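Local coordinates for protein alpha-L-rhamnosidase (Aspergillus terreus, PDB 6GSZ) that probably hydrolyses alpha-L-rhamnosides, releasing the terminal non-reducing alpha-L-rhamnose residues, at residues I200-G214 / W251-D265. Numbering follows the deposited sequence. Where two conformers were deposited one is given.
With ACT (acetate ion), chain B.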
ATOM      1  N   ILE A 200      13.836 -29.452   7.055  1.00 11.83           N
ATOM      2  CA  ILE A 200      13.083 -28.297   6.542  1.00 13.14           C
ATOM      3  C   ILE A 200      11.860 -28.847   5.828  1.00 12.52           C
ATOM      4  O   ILE A 200      11.964 -29.833   5.056  1.00 13.52           O
ATOM      5  CB  ILE A 200      13.944 -27.385   5.659  1.00 14.80           C
ATOM      6  CG1 ILE A 200      13.116 -26.226   5.122  1.00 14.10           C
ATOM      7  CG2 ILE A 200      14.604 -28.127   4.526  1.00 13.79           C
ATOM      8  CD1 ILE A 200      13.943 -25.049   4.643  1.00 14.83           C
ATOM      9  N   GLY A 201      10.705 -28.250   6.112  1.00 12.13           N
ATOM     10  CA  GLY A 201       9.474 -28.541   5.396  1.00 12.18           C
ATOM     11  C   GLY A 201       8.865 -27.243   4.881  1.00 11.79           C
ATOM     12  O   GLY A 201       8.862 -26.222   5.594  1.00 13.98           O
ATOM     13  N   VAL A 202       8.357 -27.243   3.655  1.00 11.15           N
ATOM     14  CA  VAL A 202       7.754 -26.041   3.087  1.00 10.78           C
ATOM     15  C   VAL A 202       6.424 -26.442   2.444  1.00 10.33           C
ATOM     16  O   VAL A 202       6.369 -27.434   1.665  1.00 12.01           O
ATOM     17  CB  VAL A 202       8.645 -25.372   2.020  1.00 10.48           C
ATOM     18  CG1 VAL A 202       8.021 -24.035   1.600  1.00 11.51           C
ATOM     19  CG2 VAL A 202      10.065 -25.147   2.532  1.00 12.20           C
ATOM     20  N   THR A 203       5.359 -25.725   2.748  1.00 11.25           N
ATOM     21  CA  THR A 203       4.107 -25.894   2.069  1.00 10.62           C
ATOM     22  C   THR A 203       3.959 -24.812   1.021  1.00 10.44           C
ATOM     23  O   THR A 203       4.201 -23.622   1.339  1.00 10.98           O
ATOM     24  CB  THR A 203       2.906 -25.853   3.010  1.00 12.23           C
ATOM     25  OG1 THR A 203       3.068 -26.812   4.058  1.00 13.71           O
ATOM     26  CG2 THR A 203       1.615 -26.128   2.261  1.00 12.99           C
ATOM     27  N   VAL A 204       3.601 -25.174  -0.206  1.00 10.59           N
ATOM     28  CA  VAL A 204       3.397 -24.267  -1.309  1.00 10.18           C
ATOM     29  C   VAL A 204       1.953 -24.318  -1.761  1.00 10.03           C
ATOM     30  O   VAL A 204       1.445 -25.386  -2.021  1.00 11.80           O
ATOM     31  CB  VAL A 204       4.344 -24.514  -2.487  1.00 10.91           C
ATOM     32  CG1 VAL A 204       4.061 -23.598  -3.683  1.00 10.47           C
ATOM     33  CG2 VAL A 204       5.790 -24.379  -2.042  1.00 11.22           C
ATOM     34  N   GLY A 205       1.321 -23.158  -1.871  1.00 10.58           N
ATOM     35  CA  GLY A 205      -0.011 -22.944  -2.415  1.00 10.44           C
ATOM     36  C   GLY A 205       0.003 -22.122  -3.689  1.00  9.91           C
ATOM     37  O   GLY A 205       1.053 -21.594  -4.058  1.00 10.46           O
ATOM     38  N   GLU A 206      -1.154 -22.041  -4.379  1.00 10.02           N
ATOM     39  CA  GLU A 206      -1.150 -21.497  -5.749  1.00 10.71           C
ATOM     40  C   GLU A 206      -0.999 -19.960  -5.756  1.00 10.42           C
ATOM     41  O   GLU A 206      -0.451 -19.426  -6.708  1.00 11.28           O
ATOM     42  CB  GLU A 206      -2.407 -21.956  -6.488  1.00 10.84           C
ATOM     43  CG  GLU A 206      -3.693 -21.412  -5.933  1.00 10.77           C
ATOM     44  CD  GLU A 206      -4.958 -21.879  -6.598  1.00 13.67           C
ATOM     45  OE1 GLU A 206      -4.911 -22.933  -7.289  1.00 14.43           O
ATOM     46  OE2 GLU A 206      -6.026 -21.215  -6.369  1.00 15.65           O
ATOM     47  N   GLY A 207      -1.594 -19.273  -4.786  1.00  9.59           N
ATOM     48  CA  GLY A 207      -1.575 -17.821  -4.791  1.00  9.41           C
ATOM     49  C   GLY A 207      -2.051 -17.235  -6.106  1.00 10.54           C
ATOM     50  O   GLY A 207      -3.054 -17.636  -6.703  1.00 11.74           O
ATOM     51  N   TRP A 208      -1.405 -16.121  -6.453  1.00 10.13           N
ATOM     52  CA  TRP A 208      -1.606 -15.420  -7.697  1.00 10.30           C
ATOM     53  C   TRP A 208      -0.901 -16.091  -8.876  1.00 10.01           C
ATOM     54  O   TRP A 208      -1.273 -15.877 -10.032  1.00 11.09           O
ATOM     55  CB  TRP A 208      -1.092 -13.969  -7.545  1.00  9.99           C
ATOM     56  CG  TRP A 208      -1.781 -13.146  -6.499  1.00 11.02           C
ATOM     57  CD1 TRP A 208      -2.931 -12.427  -6.653  1.00 11.83           C
ATOM     58  CD2 TRP A 208      -1.368 -12.945  -5.134  1.00 10.01           C
ATOM     59  NE1 TRP A 208      -3.241 -11.763  -5.493  1.00 12.06           N
ATOM     60  CE2 TRP A 208      -2.281 -12.036  -4.557  1.00 10.05           C
ATOM     61  CE3 TRP A 208      -0.268 -13.362  -4.375  1.00 11.34           C
ATOM     62  CZ2 TRP A 208      -2.161 -11.598  -3.246  1.00 10.92           C
ATOM     63  CZ3 TRP A 208      -0.131 -12.897  -3.082  1.00 12.39           C
ATOM     64  CH2 TRP A 208      -1.060 -12.009  -2.532  1.00 11.95           C
ATOM     65  N   TYR A 209       0.201 -16.820  -8.586  1.00 10.02           N
ATOM     66  CA  TYR A 209       1.046 -17.392  -9.654  1.00 10.29           C
ATOM     67  C   TYR A 209       0.230 -18.338 -10.565  1.00 10.14           C
ATOM     68  O   TYR A 209       0.322 -18.291 -11.794  1.00 11.15           O
ATOM     69  CB  TYR A 209       2.262 -18.103  -9.025  1.00 10.07           C
ATOM     70  CG  TYR A 209       3.397 -18.332  -9.992  1.00 10.83           C
ATOM     71  CD1 TYR A 209       3.439 -19.463 -10.805  1.00 12.89           C
ATOM     72  CD2 TYR A 209       4.396 -17.390 -10.129  1.00 13.00           C
ATOM     73  CE1 TYR A 209       4.456 -19.637 -11.730  1.00 14.15           C
ATOM     74  CE2 TYR A 209       5.427 -17.575 -11.019  1.00 13.62           C
ATOM     75  CZ  TYR A 209       5.463 -18.691 -11.817  1.00 14.59           C
ATOM     76  OH  TYR A 209       6.460 -18.838 -12.738  1.00 20.24           O
ATOM     77  N   SER A 210      -0.566 -19.197  -9.938  1.00 10.02           N
ATOM     78  CA  SER A 210      -1.392 -20.168 -10.668  1.00  9.63           C
ATOM     79  C   SER A 210      -2.871 -20.168 -10.263  1.00 10.77           C
ATOM     80  O   SER A 210      -3.623 -20.937 -10.873  1.00 11.26           O
ATOM     81  CB  SER A 210      -0.817 -21.563 -10.651  1.00 11.64           C
ATOM     82  OG  SER A 210      -0.719 -22.046  -9.328  1.00 11.93           O
ATOM     83  N   GLY A 211      -3.300 -19.421  -9.244  1.00 10.54           N
ATOM     84  CA  GLY A 211      -4.670 -19.398  -8.861  1.00 11.59           C
ATOM     85  C   GLY A 211      -5.592 -18.698  -9.843  1.00 10.43           C
ATOM     86  O   GLY A 211      -5.173 -18.035 -10.783  1.00 11.19           O
ATOM     87  N   ARG A 212      -6.891 -18.811  -9.577  1.00 10.84           N
ATOM     88  CA  ARG A 212      -7.926 -18.146 -10.377  1.00 11.43           C
ATOM     89  C   ARG A 212      -8.001 -16.655  -9.982  1.00 11.91           C
ATOM     90  O   ARG A 212      -8.407 -16.347  -8.888  1.00 12.86           O
ATOM     91  CB  ARG A 212      -9.283 -18.832 -10.228  1.00 12.32           C
ATOM     92  CG  ARG A 212     -10.342 -18.324 -11.195  1.00 12.97           C
ATOM     93  CD  ARG A 212     -11.669 -19.073 -11.020  1.00 14.27           C
ATOM     94  NE  ARG A 212     -12.232 -18.933  -9.685  1.00 14.00           N
ATOM     95  CZ  ARG A 212     -12.935 -17.887  -9.237  1.00 13.06           C
ATOM     96  NH1 ARG A 212     -13.327 -16.945 -10.088  1.00 14.19           N
ATOM     97  NH2 ARG A 212     -13.286 -17.863  -7.947  1.00 14.12           N
ATOM     98  N   ILE A 213      -7.605 -15.786 -10.918  1.00 10.28           N
ATOM     99  CA  ILE A 213      -7.527 -14.357 -10.650  1.00 10.55           C
ATOM    100  C   ILE A 213      -8.285 -13.645 -11.774  1.00 10.48           C
ATOM    101  O   ILE A 213      -8.201 -14.007 -12.943  1.00 12.10           O
ATOM    102  CB  ILE A 213      -6.062 -13.877 -10.497  1.00 11.53           C
ATOM    103  CG1 ILE A 213      -5.281 -14.626  -9.415  1.00 14.13           C
ATOM    104  CG2 ILE A 213      -5.942 -12.376 -10.277  1.00 12.58           C
ATOM    105  CD1 ILE A 213      -5.829 -14.420  -8.020  1.00 17.61           C
ATOM    106  N   GLY A 214      -8.935 -12.537 -11.401  1.00 10.92           N
ATOM    107  CA  GLY A 214      -9.754 -11.765 -12.337  1.00 12.12           C
ATOM    108  C   GLY A 214     -11.245 -11.944 -12.140  1.00 12.68           C
ATOM    109  O   GLY A 214     -11.684 -12.964 -11.612  1.00 13.07           O
ATOM    110  N   TRP A 251      14.621 -33.869  -2.657  1.00 13.01           N
ATOM    111  CA  TRP A 251      13.528 -33.632  -1.745  1.00 12.75           C
ATOM    112  C   TRP A 251      12.392 -34.616  -2.025  1.00 12.41           C
ATOM    113  O   TRP A 251      12.310 -35.182  -3.107  1.00 14.11           O
ATOM    114  CB  TRP A 251      13.096 -32.165  -1.881  1.00 12.28           C
ATOM    115  CG  TRP A 251      14.040 -31.114  -1.393  1.00 12.93           C
ATOM    116  CD1 TRP A 251      15.381 -30.991  -1.646  1.00 11.87           C
ATOM    117  CD2 TRP A 251      13.663 -30.016  -0.568  1.00 12.32           C
ATOM    118  NE1 TRP A 251      15.867 -29.856  -1.062  1.00 12.41           N
ATOM    119  CE2 TRP A 251      14.839 -29.263  -0.377  1.00 12.48           C
ATOM    120  CE3 TRP A 251      12.477 -29.612   0.068  1.00 12.92           C
ATOM    121  CZ2 TRP A 251      14.832 -28.083   0.365  1.00 11.21           C
ATOM    122  CZ3 TRP A 251      12.485 -28.433   0.789  1.00 12.65           C
ATOM    123  CH2 TRP A 251      13.665 -27.719   0.973  1.00 13.17           C
ATOM    124  N   LYS A 252      11.518 -34.725  -1.045  1.00 12.19           N
ATOM    125  CA  LYS A 252      10.283 -35.500  -1.183  1.00 12.51           C
ATOM    126  C   LYS A 252       9.078 -34.593  -1.018  1.00 11.82           C
ATOM    127  O   LYS A 252       9.189 -33.469  -0.503  1.00 12.11           O
ATOM    128  CB  LYS A 252      10.209 -36.625  -0.162  1.00 15.00           C
ATOM    129  CG  LYS A 252      11.313 -37.676  -0.312  1.00 17.07           C
ATOM    130  CD  LYS A 252      10.991 -38.931   0.485  1.00 25.73           C
ATOM    131  CE  LYS A 252      12.116 -39.913   0.593  1.00 33.49           C
ATOM    132  NZ  LYS A 252      11.576 -41.118   1.253  1.00 44.89           N
ATOM    133  N   SER A 253       7.928 -35.034  -1.499  1.00 11.39           N
ATOM    134  CA  SER A 253       6.722 -34.214  -1.535  1.00 12.08           C
ATOM    135  C   SER A 253       5.473 -35.037  -1.227  1.00 11.73           C
ATOM    136  O   SER A 253       5.421 -36.275  -1.388  1.00 12.50           O
ATOM    137  CB  SER A 253       6.565 -33.542  -2.897  1.00 13.28           C
ATOM    138  OG  SER A 253       6.421 -34.516  -3.918  1.00 13.31           O
ATOM    139  N   SER A 254       4.431 -34.376  -0.777  1.00 11.91           N
ATOM    140  CA  SER A 254       3.129 -35.018  -0.463  1.00 12.64           C
ATOM    141  C   SER A 254       2.065 -33.942  -0.359  1.00 11.82           C
ATOM    142  O   SER A 254       2.364 -32.809   0.038  1.00 14.28           O
ATOM    143  CB  SER A 254       3.219 -35.717   0.869  1.00 15.73           C
ATOM    144  OG  SER A 254       2.008 -36.340   1.218  1.00 17.63           O
ATOM    145  N   THR A 255       0.809 -34.272  -0.612  1.00 13.27           N
ATOM    146  CA  THR A 255      -0.274 -33.483  -0.148  1.00 14.48           C
ATOM    147  C   THR A 255      -0.366 -33.568   1.372  1.00 13.83           C
ATOM    148  O   THR A 255       0.227 -34.449   2.006  1.00 14.35           O
ATOM    149  CB  THR A 255      -1.596 -33.916  -0.781  1.00 14.79           C
ATOM    150  OG1 THR A 255      -1.803 -35.291  -0.431  1.00 17.11           O
ATOM    151  CG2 THR A 255      -1.599 -33.680  -2.270  1.00 18.76           C
ATOM    152  N   GLY A 256      -1.134 -32.641   1.947  1.00 14.22           N
ATOM    153  CA  GLY A 256      -1.337 -32.603   3.368  1.00 13.74           C
ATOM    154  C   GLY A 256      -2.760 -32.194   3.720  1.00 13.46           C
ATOM    155  O   GLY A 256      -3.678 -32.394   2.927  1.00 14.24           O
ATOM    156  N   PRO A 257      -2.984 -31.604   4.913  1.00 13.95           N
ATOM    157  CA  PRO A 257      -4.343 -31.302   5.326  1.00 14.37           C
ATOM    158  C   PRO A 257      -5.057 -30.233   4.499  1.00 12.93           C
ATOM    159  O   PRO A 257      -6.300 -30.166   4.522  1.00 12.89           O
ATOM    160  CB  PRO A 257      -4.192 -30.873   6.792  1.00 14.69           C
ATOM    161  CG  PRO A 257      -2.756 -30.316   6.856  1.00 14.53           C
ATOM    162  CD  PRO A 257      -1.981 -31.220   5.912  1.00 15.03           C
ATOM    163  N   ILE A 258      -4.291 -29.346   3.843  1.00 12.88           N
ATOM    164  CA  ILE A 258      -4.998 -28.366   3.017  1.00 12.66           C
ATOM    165  C   ILE A 258      -5.475 -29.071   1.750  1.00 12.87           C
ATOM    166  O   ILE A 258      -4.658 -29.499   0.936  1.00 14.47           O
ATOM    167  CB  ILE A 258      -4.155 -27.109   2.712  1.00 13.70           C
ATOM    168  CG1 ILE A 258      -3.512 -26.477   3.951  1.00 14.40           C
ATOM    169  CG2 ILE A 258      -5.030 -26.105   1.967  1.00 14.53           C
ATOM    170  CD1 ILE A 258      -2.416 -25.483   3.638  1.00 14.66           C
ATOM    171  N   ILE A 259      -6.809 -29.092   1.567  1.00 13.43           N
ATOM    172  CA  ILE A 259      -7.412 -29.663   0.375  1.00 14.27           C
ATOM    173  C   ILE A 259      -7.376 -28.663  -0.778  1.00 13.09           C
ATOM    174  O   ILE A 259      -7.068 -29.010  -1.923  1.00 12.97           O
ATOM    175  CB  ILE A 259      -8.856 -30.123   0.661  1.00 15.89           C
ATOM    176  CG1 ILE A 259      -8.912 -31.080   1.852  1.00 16.96           C
ATOM    177  CG2 ILE A 259      -9.473 -30.742  -0.575  1.00 17.66           C
ATOM    178  CD1 ILE A 259      -8.012 -32.293   1.731  1.00 19.66           C
ATOM    179  N   SER A 260      -7.737 -27.404  -0.461  1.00 12.39           N
ATOM    180  CA  SER A 260      -7.681 -26.328  -1.430  1.00 13.24           C
ATOM    181  C   SER A 260      -7.452 -25.033  -0.660  1.00 11.59           C
ATOM    182  O   SER A 260      -7.888 -24.917   0.469  1.00 12.50           O
ATOM    183  CB  SER A 260      -8.918 -26.243  -2.294  1.00 12.90           C
ATOM    184  OG  SER A 260     -10.048 -26.028  -1.495  1.00 14.15           O
ATOM    185  N   SER A 261      -6.776 -24.086  -1.296  1.00 11.31           N
ATOM    186  CA  SER A 261      -6.599 -22.748  -0.676  1.00 11.62           C
ATOM    187  C   SER A 261      -6.419 -21.714  -1.779  1.00 10.93           C
ATOM    188  O   SER A 261      -5.443 -21.794  -2.507  1.00 11.73           O
ATOM    189  CB  SER A 261      -5.433 -22.780   0.305  1.00 12.07           C
ATOM    190  OG  SER A 261      -5.432 -21.613   1.113  1.00 12.44           O
ATOM    191  N   GLU A 262      -7.424 -20.855  -1.921  1.00 11.27           N
ATOM    192  CA  GLU A 262      -7.589 -19.984  -3.093  1.00 12.24           C
ATOM    193  C   GLU A 262      -7.849 -18.572  -2.578  1.00 11.72           C
ATOM    194  O   GLU A 262      -8.588 -18.398  -1.637  1.00 12.43           O
ATOM    195  CB  GLU A 262      -8.783 -20.426  -3.939  1.00 11.52           C
ATOM    196  CG  GLU A 262      -8.732 -21.868  -4.361  1.00 12.42           C
ATOM    197  CD  GLU A 262      -9.966 -22.213  -5.143  1.00 14.44           C
ATOM    198  OE1 GLU A 262     -10.146 -21.645  -6.260  1.00 14.56           O
ATOM    199  OE2 GLU A 262     -10.725 -23.119  -4.653  1.00 16.51           O
ATOM    200  N   ILE A 263      -7.227 -17.594  -3.250  1.00 10.10           N
ATOM    201  CA  ILE A 263      -7.364 -16.166  -2.905  0.50 10.59           C
ATOM    202  C   ILE A 263      -8.859 -15.839  -2.781  1.00 10.59           C
ATOM    203  O   ILE A 263      -9.333 -15.285  -1.769  1.00 11.38           O
ATOM    204  CB  ILE A 263      -6.662 -15.269  -3.956  0.50 10.12           C
ATOM    205  CG1 ILE A 263      -5.142 -15.491  -4.018  0.50 11.25           C
ATOM    206  CG2 ILE A 263      -6.990 -13.804  -3.739  0.50  9.77           C
ATOM    207  CD1 ILE A 263      -4.386 -15.221  -2.733  0.50 12.94           C
ATOM    208  N   TYR A 264      -9.609 -16.127  -3.866  1.00 10.11           N
ATOM    209  CA  TYR A 264     -11.028 -15.712  -3.909  1.00 11.42           C
ATOM    210  C   TYR A 264     -11.952 -16.652  -3.145  1.00 11.36           C
ATOM    211  O   TYR A 264     -12.800 -16.238  -2.323  1.00 13.10           O
ATOM    212  CB  TYR A 264     -11.567 -15.560  -5.329  1.00 11.64           C
ATOM    213  CG  TYR A 264     -10.925 -14.483  -6.175  1.00 11.07           C
ATOM    214  CD1 TYR A 264     -10.232 -13.388  -5.645  1.00 11.25           C
ATOM    215  CD2 TYR A 264     -11.006 -14.587  -7.548  1.00 11.17           C
ATOM    216  CE1 TYR A 264      -9.678 -12.437  -6.494  1.00 11.61           C
ATOM    217  CE2 TYR A 264     -10.479 -13.641  -8.393  1.00 10.85           C
ATOM    218  CZ  TYR A 264      -9.802 -12.544  -7.865  1.00 10.34           C
ATOM    219  OH  TYR A 264      -9.247 -11.640  -8.737  1.00 11.25           O
ATOM    220  N   ASP A 265     -11.844 -17.959  -3.416  1.00 12.06           N
ATOM    221  CA  ASP A 265     -12.874 -18.846  -2.891  1.00 12.50           C
ATOM    222  C   ASP A 265     -12.666 -19.283  -1.438  1.00 11.18           C
ATOM    223  O   ASP A 265     -13.643 -19.598  -0.772  1.00 14.33           O
ATOM    224  CB  ASP A 265     -13.120 -20.039  -3.806  1.00 13.47           C
ATOM    225  CG  ASP A 265     -13.935 -19.711  -5.057  1.00 15.50           C
ATOM    226  OD1 ASP A 265     -14.543 -18.595  -5.125  1.00 15.27           O
ATOM    227  OD2 ASP A 265     -13.926 -20.564  -6.003  1.00 17.60           O
TER
HETATM  228  C   ACT B 965      -0.395 -37.295  -2.720  1.00 25.95           C
HETATM  229  O   ACT B 965       0.716 -36.779  -2.264  1.00 27.42           O
HETATM  230  OXT ACT B 965      -1.487 -37.393  -2.059  1.00 42.68           O
HETATM  231  CH3 ACT B 965      -0.612 -37.655  -4.112  1.00 29.28           C
HETATM  232  O   HOH W   1      -3.330 -23.647  -3.251  1.00 11.84           O
HETATM  233  O   HOH W   2      -5.807 -18.418  -5.688  1.00 16.24           O
HETATM  234  O   HOH W   3      -8.130 -21.073  -7.910  1.00 17.26           O
HETATM  235  O   HOH W   4      -3.832 -19.496  -2.945  1.00 11.89           O
HETATM  236  O   HOH W   5      -8.543 -17.413  -6.424  1.00 12.17           O
HETATM  237  O   HOH W   6     -10.926 -18.888  -6.124  1.00 14.37           O
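The backbone N of G214 gives a nearly straight hydrogen bond (2.8 Å to the OH of Y264, 163° at the hydrogen). The same hydroxyl is also hydrogen-bonded to E466 O. The edge of its ring meets G214 O, and Y264 CD2 lies 3.4 Å from R212 O. The bend at chi3 of R212 (60°) turns its guanidinium beside this tyrosine, one face above Y264 CD2, the planes 63° apart. NH2 forms a salt bridge with D265, 3.2 Å to OD1 near the guanidinium plane, and a weak hydrogen bond to OD2. R212 NH2 also bonds Q372 O, and D265 OD1 accepts from K374 N.

E206 OE2 and E262 OE1 stand 4.1 Å apart, their carboxylates almost perpendicular; one water donates to both and accepts from R212 N, which probably eases the repulsion. E206 OE1 is held by H129 N. A second water links E206 OE2 and G207 O to I263 N, while two further waters donate to S261 O, one accepting from E206 N and the other from G207 N.

In one of its two conformers I263 sets CD1 over the centre of one face of the W208 indole, 4.2 Å above it. At the far end I200 CG2 lies 3.7 Å from W251 CH2, and V202 CG2 approaches the edge of that indole.

Both segments belong to the alpha-L-rhamnosidase N-terminal domain, near a calcium site: T203 lies close to E158 and I258 to S392, which bind the ion. Strands 196-205 and 252-254 flank strand 132-140 in one antiparallel sheet, W251 touching its F134 and K136; the chain turns a corner at I259, where I259 and S260 face E268 as a classic beta bulge, and strand 258-262 pairs with strand 266-270 in another sheet.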